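Local coordinates for protein catechol O-methyltransferase (Mycobacterium tuberculosis, PDB 6JCL) that transfers a methyl group from S-adenosyl-L-methionine to a hydroxyl of catechol-like compounds, with the help of a divalent metal cation, at residues G119-T124 with V146-W151. Residues are numbered along the deposited sequence; the frame is centred on the assembly and turned at random.
Sequences GPALDT and VAYIQW. With SAH (S-adenosyl-L-homocysteine), chain I.
With its CG beside the backbone N and anti to the carbonyl carbon (chi1 -62°), Tyr148 reaches from helix 145-155 to the short helix 121-124; Leu122 has its CG in the same place (chi1 -74°), and the two side chains cross at about a right angle, which lays CD2 of Leu122 near the ring. The phenol meets two aliphatic groups obliquely along its CE1 side: the methyl of Ala121 lies 3.6 Å from CE1, and CD2 of Leu122 sits at 3.9 Å from that same Tyr148 atom. CD2 of Leu122 also touches CB of Ala147 at 3.8 Å; the short alanine side chain lets the leucine branch come up to helix 145-155 at the exposed margin of the contact. The small methyl of Ala121 probably suits its place because it lies close to both the adenine and the tyrosine ring, and its backbone N donates to N1 of S-adenosyl-L-homocysteine at 2.9 Å, with an N-H...N1 angle of 154°. In this Rossmann-like class I methyltransferase fold, the start of helix 121-124, just after strand 114-118, binds the adenine through that backbone N-H, while Tyr148 comes from the helix that follows strand 133-138. Pro120 occupies the N-cap position, and its carbonyl O accepts from the N atoms of both Asp123 and Thr124. One water ties the two sides to the ligand: it accepts from N of Leu122 at 2.9 Å and from adenine N6, and donates to OH of Tyr148 at 3.0 Å. A tyrosine suits this place because its ring packs on the alanine and leucine while its hydroxyl enters the polar network, which includes a hydrogen bond to Asp141. Farther down the interface the indole of Trp151 adds a second bridge, its NE1 donating to a water at 2.9 Å that in turn donates to the carbonyl O of Leu122.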
# COMPACT_ATOMS: atom_id res chain seq x y z
N GLY A 119 22.74 -13.85 -11.49
CA GLY A 119 23.18 -13.25 -12.72
C GLY A 119 22.54 -11.90 -12.90
O GLY A 119 21.59 -11.54 -12.19
N PRO A 120 23.03 -11.12 -13.86
CA PRO A 120 22.37 -9.84 -14.17
C PRO A 120 20.95 -10.10 -14.64
O PRO A 120 20.70 -10.94 -15.51
CB PRO A 120 23.25 -9.25 -15.30
CG PRO A 120 24.49 -10.11 -15.36
CD PRO A 120 24.08 -11.46 -14.83
N ALA A 121 20.00 -9.35 -14.07
CA ALA A 121 18.59 -9.60 -14.34
C ALA A 121 18.24 -9.46 -15.82
O ALA A 121 17.34 -10.16 -16.30
CB ALA A 121 17.71 -8.67 -13.50
N LEU A 122 18.90 -8.56 -16.55
CA LEU A 122 18.61 -8.44 -17.97
C LEU A 122 18.95 -9.72 -18.73
O LEU A 122 18.39 -9.96 -19.81
CB LEU A 122 19.39 -7.27 -18.58
CG LEU A 122 18.91 -5.85 -18.24
CD1 LEU A 122 19.86 -4.81 -18.83
CD2 LEU A 122 17.49 -5.63 -18.73
N ASP A 123 19.87 -10.52 -18.20
CA ASP A 123 20.25 -11.78 -18.83
C ASP A 123 19.42 -12.96 -18.34
O ASP A 123 19.26 -13.92 -19.09
CB ASP A 123 21.73 -12.07 -18.59
CG ASP A 123 22.63 -10.99 -19.15
OD1 ASP A 123 22.24 -10.35 -20.15
OD2 ASP A 123 23.73 -10.79 -18.59
N THR A 124 18.93 -12.92 -17.10
CA THR A 124 18.18 -14.06 -16.58
C THR A 124 16.68 -13.94 -16.81
O THR A 124 16.01 -14.96 -16.99
CB THR A 124 18.46 -14.27 -15.09
OG1 THR A 124 18.13 -13.09 -14.35
CG2 THR A 124 19.94 -14.62 -14.86
N VAL A 146 13.10 0.76 -15.77
CA VAL A 146 12.19 0.80 -16.91
C VAL A 146 12.24 -0.50 -17.70
O VAL A 146 11.20 -1.06 -18.07
CB VAL A 146 12.50 2.02 -17.80
CG1 VAL A 146 11.93 1.85 -19.19
CG2 VAL A 146 11.95 3.29 -17.14
N ALA A 147 13.45 -1.02 -17.96
CA ALA A 147 13.56 -2.33 -18.60
C ALA A 147 12.90 -3.43 -17.77
O ALA A 147 12.21 -4.31 -18.32
CB ALA A 147 15.03 -2.68 -18.83
N TYR A 148 13.09 -3.40 -16.44
CA TYR A 148 12.50 -4.44 -15.60
C TYR A 148 10.98 -4.33 -15.59
O TYR A 148 10.29 -5.36 -15.52
CB TYR A 148 13.05 -4.35 -14.16
CG TYR A 148 14.54 -4.58 -14.09
CD1 TYR A 148 15.19 -5.36 -15.04
CD2 TYR A 148 15.29 -4.02 -13.06
CE1 TYR A 148 16.56 -5.56 -14.98
CE2 TYR A 148 16.65 -4.21 -13.00
CZ TYR A 148 17.28 -4.99 -13.94
OH TYR A 148 18.64 -5.16 -13.88
N ILE A 149 10.45 -3.11 -15.65
CA ILE A 149 9.00 -2.94 -15.71
C ILE A 149 8.46 -3.50 -17.02
O ILE A 149 7.43 -4.19 -17.04
CB ILE A 149 8.61 -1.46 -15.52
CG1 ILE A 149 8.90 -1.02 -14.08
CG2 ILE A 149 7.12 -1.24 -15.87
CD1 ILE A 149 9.02 0.50 -13.96
N GLN A 150 9.16 -3.25 -18.13
CA GLN A 150 8.75 -3.84 -19.41
C GLN A 150 8.76 -5.37 -19.35
O GLN A 150 7.82 -6.02 -19.84
CB GLN A 150 9.65 -3.31 -20.53
CG GLN A 150 9.34 -1.85 -20.88
CD GLN A 150 10.41 -1.19 -21.75
OE1 GLN A 150 11.58 -1.57 -21.72
NE2 GLN A 150 9.99 -0.20 -22.53
N TRP A 151 9.79 -5.95 -18.73
CA TRP A 151 9.81 -7.41 -18.56
C TRP A 151 8.68 -7.86 -17.64
O TRP A 151 8.06 -8.91 -17.88
CB TRP A 151 11.16 -7.87 -17.99
CG TRP A 151 12.14 -8.23 -19.06
CD1 TRP A 151 13.28 -7.55 -19.41
CD2 TRP A 151 12.05 -9.34 -19.96
NE1 TRP A 151 13.90 -8.18 -20.46
CE2 TRP A 151 13.17 -9.28 -20.81
CE3 TRP A 151 11.15 -10.39 -20.11
CZ2 TRP A 151 13.41 -10.23 -21.81
CZ3 TRP A 151 11.37 -11.33 -21.10
CH2 TRP A 151 12.50 -11.24 -21.94
N SAH I . 15.16 -6.09 -1.98
CA SAH I . 16.19 -6.16 -0.93
CB SAH I . 17.26 -5.10 -1.20
CG SAH I . 17.85 -5.14 -2.60
SD SAH I . 19.32 -4.09 -2.67
C SAH I . 15.59 -5.97 0.45
O SAH I . 15.84 -6.73 1.39
OXT SAH I . 14.80 -5.05 0.62
C5' SAH I . 19.59 -4.20 -4.46
C4' SAH I . 20.17 -5.54 -4.91
O4' SAH I . 20.13 -5.57 -6.32
C3' SAH I . 21.63 -5.78 -4.53
O3' SAH I . 21.73 -7.04 -3.86
C2' SAH I . 22.38 -5.82 -5.85
O2' SAH I . 23.53 -6.67 -5.85
C1' SAH I . 21.27 -6.25 -6.81
N9 SAH I . 21.50 -5.91 -8.23
C8 SAH I . 22.09 -4.77 -8.73
N7 SAH I . 22.10 -4.87 -10.07
C5 SAH I . 21.51 -6.05 -10.43
C6 SAH I . 21.29 -6.63 -11.67
N6 SAH I . 21.65 -6.04 -12.81
N1 SAH I . 20.66 -7.86 -11.70
C2 SAH I . 20.29 -8.50 -10.53
N3 SAH I . 20.53 -7.93 -9.30
C4 SAH I . 21.14 -6.71 -9.27
O HOH W 1 20.68 -6.55 -15.57
O HOH W 2 16.73 -8.37 -21.27